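Local coordinates for malate Synthase (Haloferax volcanii, PDB 3OYZ), which catalyses the magnesium-dependent Claisen condensation of acetyl-CoA with glyoxylate and the hydrolysis of the malyl-CoA intermediate to malate and CoA in the glyoxylate cycle, at residues A227-Y232 with L254-L259; V11-T16 with V265-S270; K132-F137 with N178-L183. All blocks are in the same frame, centred on the assembly; numbering follows the deposited sequence.

Contact 1: residues A227-Y232 with L254-L259; sequences AVDGPY and LGIWSL. With ACO (acetyl coenzyme *a), chain B; PYR (pyruvic acid), chain C.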
loop_
_atom_site.group_PDB
_atom_site.type_symbol
_atom_site.label_atom_id
_atom_site.label_comp_id
_atom_site.label_asym_id
_atom_site.label_seq_id
_atom_site.Cartn_x
_atom_site.Cartn_y
_atom_site.Cartn_z
ATOM N N ALA A 227 13.895 -8.264 -5.555
ATOM C CA ALA A 227 12.759 -7.581 -6.186
ATOM C C ALA A 227 13.306 -6.780 -7.373
ATOM O O ALA A 227 14.336 -6.133 -7.201
ATOM C CB ALA A 227 12.093 -6.582 -5.212
ATOM N N VAL A 228 12.651 -6.814 -8.535
ATOM C CA VAL A 228 13.009 -6.097 -9.766
ATOM C C VAL A 228 11.725 -5.451 -10.269
ATOM O O VAL A 228 10.679 -6.070 -10.346
ATOM C CB VAL A 228 13.519 -7.121 -10.877
ATOM C CG1 VAL A 228 13.849 -6.466 -12.233
ATOM C CG2 VAL A 228 14.706 -7.965 -10.340
ATOM N N ASP A 229 11.784 -4.203 -10.712
ATOM C CA ASP A 229 10.691 -3.526 -11.384
ATOM C C ASP A 229 10.497 -3.947 -12.849
ATOM O O ASP A 229 11.432 -4.490 -13.502
ATOM C CB ASP A 229 10.800 -2.005 -11.212
ATOM C CG ASP A 229 9.451 -1.301 -11.444
ATOM O OD1 ASP A 229 8.373 -1.932 -11.314
ATOM O OD2 ASP A 229 9.442 -0.100 -11.765
ATOM N N GLY A 230 9.313 -3.603 -13.366
ATOM C CA GLY A 230 8.853 -4.057 -14.659
ATOM C C GLY A 230 9.305 -3.042 -15.697
ATOM O O GLY A 230 10.063 -2.125 -15.378
ATOM N N PRO A 231 8.789 -3.190 -16.923
ATOM C CA PRO A 231 9.384 -2.433 -18.032
ATOM C C PRO A 231 8.968 -0.963 -18.073
ATOM O O PRO A 231 7.861 -0.566 -17.685
ATOM C CB PRO A 231 8.940 -3.207 -19.261
ATOM C CG PRO A 231 7.676 -3.866 -18.807
ATOM C CD PRO A 231 7.999 -4.330 -17.413
ATOM N N TYR A 232 9.928 -0.128 -18.442
ATOM C CA TYR A 232 9.654 1.295 -18.572
ATOM C C TYR A 232 9.548 1.522 -20.089
ATOM O O TYR A 232 10.590 1.580 -20.782
ATOM C CB TYR A 232 10.810 2.056 -17.936
ATOM C CG TYR A 232 10.518 3.536 -17.929
ATOM C CD1 TYR A 232 9.813 4.107 -16.871
ATOM C CD2 TYR A 232 10.954 4.367 -18.984
ATOM C CE1 TYR A 232 9.485 5.439 -16.878
ATOM C CE2 TYR A 232 10.677 5.740 -18.992
ATOM C CZ TYR A 232 9.959 6.254 -17.912
ATOM O OH TYR A 232 9.593 7.566 -17.859
ATOM N N LEU A 254 15.807 -2.593 -6.193
ATOM C CA LEU A 254 17.061 -1.979 -6.689
ATOM C C LEU A 254 17.339 -2.419 -8.108
ATOM O O LEU A 254 18.327 -1.977 -8.701
ATOM C CB LEU A 254 18.231 -2.360 -5.774
ATOM C CG LEU A 254 18.098 -2.021 -4.287
ATOM C CD1 LEU A 254 19.327 -2.403 -3.428
ATOM C CD2 LEU A 254 17.681 -0.558 -3.979
ATOM N N GLY A 255 16.553 -3.340 -8.656
ATOM C CA GLY A 255 16.725 -3.773 -10.037
ATOM C C GLY A 255 15.591 -3.318 -10.920
ATOM O O GLY A 255 14.487 -3.051 -10.415
ATOM N N ILE A 256 15.806 -3.258 -12.231
ATOM C CA ILE A 256 14.734 -2.803 -13.104
ATOM C C ILE A 256 14.819 -3.549 -14.407
ATOM O O ILE A 256 15.894 -3.973 -14.773
ATOM C CB ILE A 256 14.652 -1.246 -13.310
ATOM C CG1 ILE A 256 13.375 -0.836 -14.068
ATOM C CG2 ILE A 256 15.987 -0.747 -14.023
ATOM C CD1 ILE A 256 13.004 0.662 -13.964
ATOM N N TRP A 257 13.697 -3.730 -15.095
ATOM C CA TRP A 257 13.702 -4.382 -16.402
ATOM C C TRP A 257 14.351 -3.372 -17.400
ATOM O O TRP A 257 14.180 -2.166 -17.244
ATOM C CB TRP A 257 12.262 -4.569 -16.824
ATOM C CG TRP A 257 11.927 -5.608 -17.837
ATOM C CD1 TRP A 257 12.313 -5.649 -19.184
ATOM C CD2 TRP A 257 11.029 -6.708 -17.633
ATOM N NE1 TRP A 257 11.770 -6.778 -19.766
ATOM C CE2 TRP A 257 10.968 -7.427 -18.849
ATOM C CE3 TRP A 257 10.315 -7.194 -16.507
ATOM C CZ2 TRP A 257 10.196 -8.586 -18.982
ATOM C CZ3 TRP A 257 9.584 -8.350 -16.622
ATOM C CH2 TRP A 257 9.500 -9.040 -17.865
ATOM N N SER A 258 15.105 -3.886 -18.367
ATOM C CA SER A 258 15.697 -3.074 -19.448
ATOM C C SER A 258 15.191 -3.559 -20.778
ATOM O O SER A 258 15.098 -4.764 -20.961
ATOM C CB SER A 258 17.214 -3.214 -19.391
ATOM O OG SER A 258 17.578 -2.355 -18.358
ATOM N N LEU A 259 14.757 -2.671 -21.676
ATOM C CA LEU A 259 14.145 -3.148 -22.926
ATOM C C LEU A 259 15.165 -2.979 -24.077
ATOM O O LEU A 259 14.992 -3.517 -25.177
ATOM C CB LEU A 259 12.846 -2.390 -23.254
ATOM C CG LEU A 259 11.756 -2.657 -22.196
ATOM C CD1 LEU A 259 10.576 -1.793 -22.473
ATOM C CD2 LEU A 259 11.431 -4.149 -22.354
HETATM N N1A ACO B . 17.833 -7.334 -27.405
HETATM C C2A ACO B . 18.857 -7.407 -28.277
HETATM N N3A ACO B . 19.141 -6.380 -29.097
HETATM C C4A ACO B . 18.419 -5.230 -29.121
HETATM C C5A ACO B . 17.290 -5.121 -28.172
HETATM C C6A ACO B . 16.993 -6.278 -27.307
HETATM N N6A ACO B . 15.917 -6.155 -26.485
HETATM N N7A ACO B . 16.717 -3.925 -28.359
HETATM C C8A ACO B . 17.399 -3.317 -29.358
HETATM N N9A ACO B . 18.432 -4.062 -29.773
HETATM C C1B ACO B . 19.386 -3.635 -30.848
HETATM C C2B ACO B . 18.584 -2.906 -31.917
HETATM O O2B ACO B . 18.054 -3.867 -32.830
HETATM C C3B ACO B . 19.603 -1.963 -32.524
HETATM O O3B ACO B . 20.366 -2.829 -33.370
HETATM P P3B ACO B . 21.250 -2.375 -34.683
HETATM O O7A ACO B . 22.637 -2.439 -34.062
HETATM O O8A ACO B . 20.655 -1.013 -34.975
HETATM O O9A ACO B . 20.962 -3.378 -35.777
HETATM C C4B ACO B . 20.428 -1.565 -31.311
HETATM O O4B ACO B . 20.356 -2.671 -30.400
HETATM C C5B ACO B . 19.845 -0.346 -30.606
HETATM O O5B ACO B . 18.423 -0.477 -30.658
HETATM P P1A ACO B . 17.436 0.733 -30.288
HETATM O O1A ACO B . 17.459 1.878 -31.249
HETATM O O2A ACO B . 17.825 1.103 -28.886
HETATM O O3A ACO B . 15.922 0.214 -30.254
HETATM P P2A ACO B . 15.094 -0.104 -31.588
HETATM O O4A ACO B . 16.148 -0.846 -32.345
HETATM O O5A ACO B . 14.280 1.130 -31.917
HETATM O O6A ACO B . 13.930 -1.161 -31.172
HETATM C CBP ACO B . 12.375 -2.331 -29.666
HETATM C CCP ACO B . 13.014 -0.999 -30.077
HETATM C CDP ACO B . 11.607 -2.950 -30.833
HETATM C CEP ACO B . 11.364 -2.014 -28.572
HETATM C CAP ACO B . 13.409 -3.370 -29.214
HETATM O OAP ACO B . 14.253 -2.663 -28.316
HETATM C C9P ACO B . 12.822 -4.558 -28.480
HETATM O O9P ACO B . 12.176 -5.409 -29.102
HETATM N N8P ACO B . 13.021 -4.597 -27.152
HETATM C C7P ACO B . 12.496 -5.720 -26.386
HETATM C C6P ACO B . 10.972 -5.680 -26.201
HETATM C C5P ACO B . 10.669 -6.751 -25.168
HETATM O O5P ACO B . 11.588 -7.404 -24.679
HETATM N N4P ACO B . 9.389 -6.865 -24.818
HETATM C C3P ACO B . 8.887 -7.792 -23.819
HETATM C C2P ACO B . 9.344 -7.411 -22.408
HETATM S S1P ACO B . 8.026 -6.332 -21.934
HETATM C C ACO B . 6.691 -7.242 -21.459
HETATM O O ACO B . 6.553 -8.421 -21.722
HETATM C CH3 ACO B . 5.612 -6.510 -20.721
HETATM C C PYR C . 4.470 -7.151 -18.370
HETATM O O PYR C . 3.362 -7.773 -18.506
HETATM O OXT PYR C . 4.556 -5.973 -17.865
HETATM C CA PYR C . 5.630 -7.869 -18.667
HETATM O O3 PYR C . 5.549 -9.110 -19.056
HETATM C CB PYR C . 6.961 -7.249 -18.461
HETATM O O HOH W 1 16.233 -5.372 -5.439
HETATM O O HOH W 2 12.590 -1.044 -19.218
#

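Contact 2: residues V11-T16 with V265-S270; sequences VRTFFT and VEANTS. With ACO (acetyl coenzyme *a), chain B.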
loop_
_atom_site.group_PDB
_atom_site.type_symbol
_atom_site.label_atom_id
_atom_site.label_comp_id
_atom_site.label_asym_id
_atom_site.label_seq_id
_atom_site.Cartn_x
_atom_site.Cartn_y
_atom_site.Cartn_z
ATOM N N VAL A 11 20.628 -7.455 -8.180
ATOM C CA VAL A 11 20.404 -7.527 -9.622
ATOM C C VAL A 11 19.969 -6.128 -10.036
ATOM O O VAL A 11 18.931 -5.626 -9.597
ATOM C CB VAL A 11 19.389 -8.589 -10.104
ATOM C CG1 VAL A 11 18.993 -8.407 -11.551
ATOM C CG2 VAL A 11 19.916 -10.000 -9.931
ATOM N N ARG A 12 20.790 -5.430 -10.852
ATOM C CA ARG A 12 20.459 -4.086 -11.312
ATOM C C ARG A 12 19.619 -4.120 -12.552
ATOM O O ARG A 12 18.793 -3.220 -12.733
ATOM C CB ARG A 12 21.766 -3.310 -11.683
ATOM C CG ARG A 12 22.661 -3.038 -10.470
ATOM C CD ARG A 12 24.036 -2.493 -10.938
ATOM N NE ARG A 12 24.738 -3.599 -11.584
ATOM C CZ ARG A 12 25.917 -3.452 -12.199
ATOM N NH1 ARG A 12 26.484 -2.248 -12.258
ATOM N NH2 ARG A 12 26.540 -4.526 -12.664
ATOM N N THR A 13 19.825 -5.103 -13.443
ATOM C CA THR A 13 19.298 -4.955 -14.796
ATOM C C THR A 13 18.840 -6.350 -15.141
ATOM O O THR A 13 19.555 -7.294 -14.829
ATOM C CB THR A 13 20.475 -4.571 -15.798
ATOM O OG1 THR A 13 21.678 -5.114 -15.255
ATOM C CG2 THR A 13 20.750 -3.099 -15.700
ATOM N N PHE A 14 17.675 -6.443 -15.765
ATOM C CA PHE A 14 16.993 -7.665 -16.154
ATOM C C PHE A 14 16.644 -7.314 -17.572
ATOM O O PHE A 14 15.685 -6.563 -17.820
ATOM C CB PHE A 14 15.721 -7.788 -15.235
ATOM C CG PHE A 14 14.826 -8.964 -15.513
ATOM C CD1 PHE A 14 14.962 -10.162 -14.819
ATOM C CD2 PHE A 14 13.733 -8.804 -16.337
ATOM C CE1 PHE A 14 14.118 -11.239 -15.068
ATOM C CE2 PHE A 14 12.856 -9.838 -16.551
ATOM C CZ PHE A 14 13.018 -11.063 -15.916
ATOM N N PHE A 15 17.387 -7.844 -18.550
ATOM C CA PHE A 15 17.183 -7.379 -19.951
ATOM C C PHE A 15 16.533 -8.408 -20.837
ATOM O O PHE A 15 17.113 -9.473 -20.938
ATOM C CB PHE A 15 18.623 -7.231 -20.527
ATOM C CG PHE A 15 18.725 -6.760 -21.970
ATOM C CD1 PHE A 15 17.843 -5.839 -22.506
ATOM C CD2 PHE A 15 19.846 -7.142 -22.741
ATOM C CE1 PHE A 15 17.949 -5.399 -23.868
ATOM C CE2 PHE A 15 20.002 -6.696 -24.087
ATOM C CZ PHE A 15 19.062 -5.795 -24.634
ATOM N N THR A 16 15.382 -8.182 -21.452
ATOM C CA THR A 16 14.831 -9.218 -22.304
ATOM C C THR A 16 15.199 -9.000 -23.799
ATOM O O THR A 16 15.152 -7.859 -24.274
ATOM C CB THR A 16 13.317 -9.178 -22.265
ATOM O OG1 THR A 16 12.973 -7.794 -22.253
ATOM C CG2 THR A 16 12.784 -9.849 -20.884
ATOM N N VAL A 265 22.596 0.209 -19.955
ATOM C CA VAL A 265 23.698 1.035 -19.459
ATOM C C VAL A 265 23.152 1.946 -18.381
ATOM O O VAL A 265 23.754 2.076 -17.335
ATOM C CB VAL A 265 24.358 1.929 -20.567
ATOM C CG1 VAL A 265 25.404 2.881 -19.906
ATOM C CG2 VAL A 265 25.015 1.045 -21.647
ATOM N N GLU A 266 22.068 2.668 -18.640
ATOM C CA GLU A 266 21.521 3.572 -17.602
ATOM C C GLU A 266 21.200 2.854 -16.274
ATOM O O GLU A 266 21.586 3.263 -15.173
ATOM C CB GLU A 266 20.235 4.212 -18.130
ATOM C CG GLU A 266 20.510 5.286 -19.178
ATOM C CD GLU A 266 21.035 6.603 -18.574
ATOM O OE1 GLU A 266 20.713 6.936 -17.412
ATOM O OE2 GLU A 266 21.805 7.320 -19.239
ATOM N N ALA A 267 20.567 1.691 -16.394
ATOM C CA ALA A 267 20.112 0.999 -15.194
ATOM C C ALA A 267 21.302 0.364 -14.492
ATOM O O ALA A 267 21.262 0.170 -13.287
ATOM C CB ALA A 267 19.039 -0.075 -15.570
ATOM N N ASN A 268 22.392 0.052 -15.183
ATOM C CA ASN A 268 23.623 -0.434 -14.498
ATOM C C ASN A 268 24.343 0.614 -13.666
ATOM O O ASN A 268 25.004 0.312 -12.649
ATOM C CB ASN A 268 24.627 -1.057 -15.481
ATOM C CG ASN A 268 24.416 -2.533 -15.699
ATOM O OD1 ASN A 268 23.908 -3.242 -14.813
ATOM N ND2 ASN A 268 24.756 -3.008 -16.904
ATOM N N THR A 269 24.171 1.864 -14.055
ATOM C CA THR A 269 24.878 2.973 -13.402
ATOM C C THR A 269 24.055 3.632 -12.322
ATOM O O THR A 269 24.574 4.073 -11.300
ATOM C CB THR A 269 25.108 4.166 -14.411
ATOM O OG1 THR A 269 25.419 3.658 -15.709
ATOM C CG2 THR A 269 26.212 5.052 -13.947
ATOM N N SER A 270 22.754 3.726 -12.553
ATOM C CA SER A 270 21.895 4.441 -11.623
ATOM C C SER A 270 22.020 4.084 -10.136
ATOM O O SER A 270 22.062 5.014 -9.347
ATOM C CB SER A 270 20.424 4.346 -12.026
ATOM O OG SER A 270 19.660 4.652 -10.858
HETATM N N1A ACO B . 17.833 -7.334 -27.405
HETATM C C2A ACO B . 18.857 -7.407 -28.277
HETATM N N3A ACO B . 19.141 -6.380 -29.097
HETATM C C4A ACO B . 18.419 -5.230 -29.121
HETATM C C5A ACO B . 17.290 -5.121 -28.172
HETATM C C6A ACO B . 16.993 -6.278 -27.307
HETATM N N6A ACO B . 15.917 -6.155 -26.485
HETATM N N7A ACO B . 16.717 -3.925 -28.359
HETATM C C8A ACO B . 17.399 -3.317 -29.358
HETATM N N9A ACO B . 18.432 -4.062 -29.773
HETATM C C1B ACO B . 19.386 -3.635 -30.848
HETATM C C2B ACO B . 18.584 -2.906 -31.917
HETATM O O2B ACO B . 18.054 -3.867 -32.830
HETATM C C3B ACO B . 19.603 -1.963 -32.524
HETATM O O3B ACO B . 20.366 -2.829 -33.370
HETATM P P3B ACO B . 21.250 -2.375 -34.683
HETATM O O7A ACO B . 22.637 -2.439 -34.062
HETATM O O8A ACO B . 20.655 -1.013 -34.975
HETATM O O9A ACO B . 20.962 -3.378 -35.777
HETATM C C4B ACO B . 20.428 -1.565 -31.311
HETATM O O4B ACO B . 20.356 -2.671 -30.400
HETATM C C5B ACO B . 19.845 -0.346 -30.606
HETATM O O5B ACO B . 18.423 -0.477 -30.658
HETATM P P1A ACO B . 17.436 0.733 -30.288
HETATM O O1A ACO B . 17.459 1.878 -31.249
HETATM O O2A ACO B . 17.825 1.103 -28.886
HETATM O O3A ACO B . 15.922 0.214 -30.254
HETATM P P2A ACO B . 15.094 -0.104 -31.588
HETATM O O4A ACO B . 16.148 -0.846 -32.345
HETATM O O5A ACO B . 14.280 1.130 -31.917
HETATM O O6A ACO B . 13.930 -1.161 -31.172
HETATM C CBP ACO B . 12.375 -2.331 -29.666
HETATM C CCP ACO B . 13.014 -0.999 -30.077
HETATM C CDP ACO B . 11.607 -2.950 -30.833
HETATM C CEP ACO B . 11.364 -2.014 -28.572
HETATM C CAP ACO B . 13.409 -3.370 -29.214
HETATM O OAP ACO B . 14.253 -2.663 -28.316
HETATM C C9P ACO B . 12.822 -4.558 -28.480
HETATM O O9P ACO B . 12.176 -5.409 -29.102
HETATM N N8P ACO B . 13.021 -4.597 -27.152
HETATM C C7P ACO B . 12.496 -5.720 -26.386
HETATM C C6P ACO B . 10.972 -5.680 -26.201
HETATM C C5P ACO B . 10.669 -6.751 -25.168
HETATM O O5P ACO B . 11.588 -7.404 -24.679
HETATM N N4P ACO B . 9.389 -6.865 -24.818
HETATM C C3P ACO B . 8.887 -7.792 -23.819
HETATM C C2P ACO B . 9.344 -7.411 -22.408
HETATM S S1P ACO B . 8.026 -6.332 -21.934
HETATM C C ACO B . 6.691 -7.242 -21.459
HETATM O O ACO B . 6.553 -8.421 -21.722
HETATM C CH3 ACO B . 5.612 -6.510 -20.721
HETATM O O HOH W 3 19.100 -0.498 -11.798
#

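Contact 3: residues K132-F137 with N178-L183; sequences KADEFF and NNLERL. With K (potassium ion), chain E; K (potassium ion), chain G.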
loop_
_atom_site.group_PDB
_atom_site.type_symbol
_atom_site.label_atom_id
_atom_site.label_comp_id
_atom_site.label_asym_id
_atom_site.label_seq_id
_atom_site.Cartn_x
_atom_site.Cartn_y
_atom_site.Cartn_z
ATOM N N LYS A 132 2.841 -25.439 -9.160
ATOM C CA LYS A 132 2.792 -26.261 -10.449
ATOM C C LYS A 132 4.064 -25.976 -11.292
ATOM O O LYS A 132 4.620 -26.895 -11.865
ATOM C CB LYS A 132 1.612 -25.796 -11.308
ATOM C CG LYS A 132 0.263 -26.222 -10.667
ATOM C CD LYS A 132 -0.901 -25.568 -11.409
ATOM C CE LYS A 132 -2.211 -25.991 -10.683
ATOM N NZ LYS A 132 -3.404 -25.356 -11.366
ATOM N N ALA A 133 4.529 -24.730 -11.356
ATOM C CA ALA A 133 5.721 -24.453 -12.158
ATOM C C ALA A 133 6.888 -25.146 -11.432
ATOM O O ALA A 133 7.708 -25.859 -12.067
ATOM C CB ALA A 133 5.944 -22.931 -12.291
ATOM N N ASP A 134 7.022 -24.945 -10.115
ATOM C CA ASP A 134 8.030 -25.652 -9.356
ATOM C C ASP A 134 8.135 -27.146 -9.627
ATOM O O ASP A 134 9.253 -27.731 -9.737
ATOM C CB ASP A 134 7.879 -25.436 -7.837
ATOM C CG ASP A 134 8.820 -26.300 -7.051
ATOM O OD1 ASP A 134 10.034 -26.014 -7.081
ATOM O OD2 ASP A 134 8.424 -27.257 -6.349
ATOM N N GLU A 135 6.984 -27.786 -9.726
ATOM C CA GLU A 135 7.016 -29.217 -10.004
ATOM C C GLU A 135 7.620 -29.495 -11.423
ATOM O O GLU A 135 8.365 -30.435 -11.539
ATOM C CB GLU A 135 5.628 -29.790 -9.897
ATOM C CG GLU A 135 5.541 -31.256 -10.313
ATOM C CD GLU A 135 6.414 -32.197 -9.485
ATOM O OE1 GLU A 135 6.983 -31.897 -8.420
ATOM O OE2 GLU A 135 6.441 -33.365 -9.903
ATOM N N PHE A 136 7.275 -28.717 -12.426
ATOM C CA PHE A 136 7.941 -28.836 -13.736
ATOM C C PHE A 136 9.442 -28.615 -13.691
ATOM O O PHE A 136 10.188 -29.351 -14.342
ATOM C CB PHE A 136 7.272 -27.926 -14.748
ATOM C CG PHE A 136 5.909 -28.392 -15.122
ATOM C CD1 PHE A 136 5.712 -29.717 -15.508
ATOM C CD2 PHE A 136 4.838 -27.507 -15.198
ATOM C CE1 PHE A 136 4.448 -30.141 -15.963
ATOM C CE2 PHE A 136 3.558 -27.931 -15.631
ATOM C CZ PHE A 136 3.377 -29.252 -15.991
ATOM N N PHE A 137 9.929 -27.661 -12.899
ATOM C CA PHE A 137 11.363 -27.477 -12.753
ATOM C C PHE A 137 11.970 -28.758 -12.182
ATOM O O PHE A 137 13.055 -29.233 -12.641
ATOM C CB PHE A 137 11.742 -26.322 -11.780
ATOM C CG PHE A 137 11.722 -24.963 -12.356
ATOM C CD1 PHE A 137 12.928 -24.304 -12.646
ATOM C CD2 PHE A 137 10.512 -24.336 -12.647
ATOM C CE1 PHE A 137 12.877 -23.048 -13.197
ATOM C CE2 PHE A 137 10.442 -23.095 -13.191
ATOM C CZ PHE A 137 11.652 -22.413 -13.456
ATOM N N ASN A 178 7.412 -29.253 -1.887
ATOM C CA ASN A 178 7.865 -28.456 -3.012
ATOM C C ASN A 178 9.371 -28.172 -2.958
ATOM O O ASN A 178 9.996 -28.411 -1.921
ATOM C CB ASN A 178 7.065 -27.175 -3.231
ATOM C CG ASN A 178 7.232 -26.153 -2.088
ATOM O OD1 ASN A 178 8.342 -25.713 -1.820
ATOM N ND2 ASN A 178 6.155 -25.955 -1.294
ATOM N N ASN A 179 9.919 -27.610 -4.031
ATOM C CA ASN A 179 11.320 -27.182 -4.140
ATOM C C ASN A 179 11.401 -25.643 -4.333
ATOM O O ASN A 179 12.311 -25.123 -4.998
ATOM C CB ASN A 179 12.032 -28.029 -5.237
ATOM C CG ASN A 179 12.400 -29.437 -4.742
ATOM O OD1 ASN A 179 12.800 -29.615 -3.610
ATOM N ND2 ASN A 179 12.245 -30.464 -5.585
ATOM N N LEU A 180 10.418 -24.879 -3.814
ATOM C CA LEU A 180 10.308 -23.442 -4.064
ATOM C C LEU A 180 11.417 -22.687 -3.396
ATOM O O LEU A 180 11.511 -21.510 -3.634
ATOM C CB LEU A 180 8.926 -22.853 -3.614
ATOM C CG LEU A 180 7.817 -23.175 -4.640
ATOM C CD1 LEU A 180 6.503 -22.879 -3.831
ATOM C CD2 LEU A 180 7.910 -22.243 -5.861
ATOM N N GLU A 181 12.335 -23.317 -2.660
ATOM C CA GLU A 181 13.579 -22.616 -2.298
ATOM C C GLU A 181 14.374 -22.225 -3.550
ATOM O O GLU A 181 15.208 -21.339 -3.460
ATOM C CB GLU A 181 14.546 -23.586 -1.575
ATOM C CG GLU A 181 14.057 -23.942 -0.245
ATOM C CD GLU A 181 13.257 -25.256 -0.210
ATOM O OE1 GLU A 181 12.640 -25.758 -1.208
ATOM O OE2 GLU A 181 13.238 -25.749 0.948
ATOM N N ARG A 182 14.070 -22.769 -4.726
ATOM C CA ARG A 182 14.727 -22.300 -5.998
ATOM C C ARG A 182 14.342 -20.884 -6.468
ATOM O O ARG A 182 14.947 -20.320 -7.408
ATOM C CB ARG A 182 14.375 -23.318 -7.126
ATOM C CG ARG A 182 12.871 -23.249 -7.618
ATOM C CD ARG A 182 12.350 -24.154 -8.748
ATOM N NE ARG A 182 12.444 -25.587 -8.456
ATOM C CZ ARG A 182 13.430 -26.408 -8.806
ATOM N NH1 ARG A 182 14.517 -25.931 -9.383
ATOM N NH2 ARG A 182 13.360 -27.702 -8.548
ATOM N N LEU A 183 13.327 -20.281 -5.823
ATOM C CA LEU A 183 12.912 -18.944 -6.168
ATOM C C LEU A 183 14.047 -17.932 -6.039
ATOM O O LEU A 183 14.761 -17.936 -5.040
ATOM C CB LEU A 183 11.771 -18.384 -5.280
ATOM C CG LEU A 183 10.427 -19.034 -5.698
ATOM C CD1 LEU A 183 9.318 -18.770 -4.578
ATOM C CD2 LEU A 183 9.909 -18.279 -6.988
HETATM K K K E . 10.343 -26.541 0.008
HETATM K K K G . 11.354 -30.764 -1.589
HETATM O O HOH W 4 12.074 -28.194 1.281
HETATM O O HOH W 5 9.455 -31.303 -4.288
#

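Contact 1: residues A227-Y232 with L254-L259
P231 and the methyl of the bound pyruvate share one face of the W257 indole. CB of P231 sits over the five-membered ring, 4.2 Å from its centroid and 17° off the normal, a CH-pi contact, while CD reaches toward the rim of the six-membered ring. Pyruvate CB lies 3.2 Å from CH2 of W257, near the far rim of the same face. The carbonyl oxygen of D229 comes up at the edge of the indole, close to its plane, and C2P of acetyl-CoA approaches obliquely on the NE1 side, where NE1 itself is hydrogen-bonded to T16. F14 meets the indole edge-to-face. With CG of W257 anti to the backbone N (chi1 -158°), the indole runs alongside the proline, the two side chains pointing the same way. L259 extends this apolar wall: its CD1 packs 3.9 Å from CB of P231, and its backbone O accepts N6A and N8P of the coenzyme, the latter at 3.0 Å.

Behind the wall, two backbone bonds join the strands. N of D229 gives a nearly straight bond to O of G255 at 3.0 Å; the return bond, W257 N to D229 O, is weak. Beyond it the chains part, and a water bridges Y232 N and W257 O. The carboxylate of D229 turns back on its own loop, OD1 taking N of G230 at 2.8 Å, while OD2 pairs with R244.

These are neighbouring parallel strands of a beta-alpha-beta unit in the TIM barrel, whose C-terminal ends carry the substrate pocket.

Contact 2: residues V11-T16 with V265-S270
R12 and T13, where barrel strand 13-18 begins, both turn to N268 on helix 261-269, which follows the last barrel strand. NH1 of R12 donates to the backbone O of N268 at 3.0 Å, a bent bond (134° at the hydrogen) that leaves the guanidinium plane by 28°. The hydroxyl of T13 donates to OD1 of N268 at 2.9 Å, arriving from above the carbonyl plane, and OG1 is also bonded to N of D44. A water links the backbone O atoms of R12 and A267, donating to both.

A further polar contact lies over the guanidinium face: the same OD1 is 3.3 Å from CZ of R12, above the group's centre; the bend of the arginine at chi3 (-70°) folds the group across the amide. The small apolar share is tight: CG2 of T13 meets CB of A267 at 3.5 Å.

The charge of R12 is used beyond the helix, with NE paired to D44 and NH2 bonded to Q412 of a second subunit. A leucine in its place would probably leave D44 without its salt-bridge mate and remove the donors that R12 offers to the N268 carbonyl and Q412.

Further along the strand, T16 grips acetyl-CoA, OG1 reaching O5P at 2.8 Å. The guanidinium charge would probably polarise the N268 amide, favouring negative charge on OD1 and making ND2 a better donor to the carbonyls of M40 and A42.

Contact 3: residues K132-F137 with N178-L183
D134 carries the charged part of the contact, reaching from the helix 127-143 to R182. OD1 takes the NE-H of R182 at 2.8 Å in a salt bridge; the oxygen lies within 3° of the guanidinium plane and is approached almost along its own C-O bond. R182 NH1 has a second acid partner in E141, further along the same helix.

The second carboxylate oxygen makes a hydrogen bond to the main chain. OD2 accepts N of N179 at 2.8 Å, nearly straight (174°) and on its syn side. A chi1 of 173° sends the carboxylate of D134 away from its own backbone N, and it reaches the loop with one oxygen for R182 and the other for N179. Within the loop, OD1 of N178 takes N of L180 at 3.0 Å, closing an Asx turn that leads into the 3-10 segment 180-182.

Van der Waals contacts flank the acid. CB of F137 sits over the centre of one guanidinium face, 3.4 Å from CZ of R182; it is this methylene, rather than the ring, that meets the face. CB of D134 packs on CD2 of L180 at 3.8 Å.

Metal coordination on the other side of the loop probably helps to fix its shape. The backbone O of N178 binds two potassium ions, at 2.7 Å each; OD1 of N178 and the carboxylate of E181 join it on one, OD1 of N179 on the other, and the backbone oxygens of M173, K175 and P176 complete the protein ligands. The side chain of N179 also has a polar partner in T138 of helix 127-143. Here a potassium-bound loop, leading from helix 169-174 into strand 183-188 of the TIM barrel, is tied to an outer helix by a buried acid.

How the contacts relate
Contacts 1 and 2 are neighbours, their centres 8 Å apart, and meet where strands 255-258 and 13-18 lie side by side in the parallel sheet of the barrel. This is where the last strand of the barrel meets the first, with helix 261-269 following directly on strand 255-258. I256 touches A267, and both contacts reach acetyl-CoA, so barrel closure and acetyl-CoA binding fall together. Contact 3 lies apart, its centre about 23 Å from contact 1 and 27 Å from contact 2, toward the outside of the barrel, beside two potassium ions. Along the chain, 11-16 with 265-270 encloses the other two contacts: contact 3 closes first, then contact 1 opens.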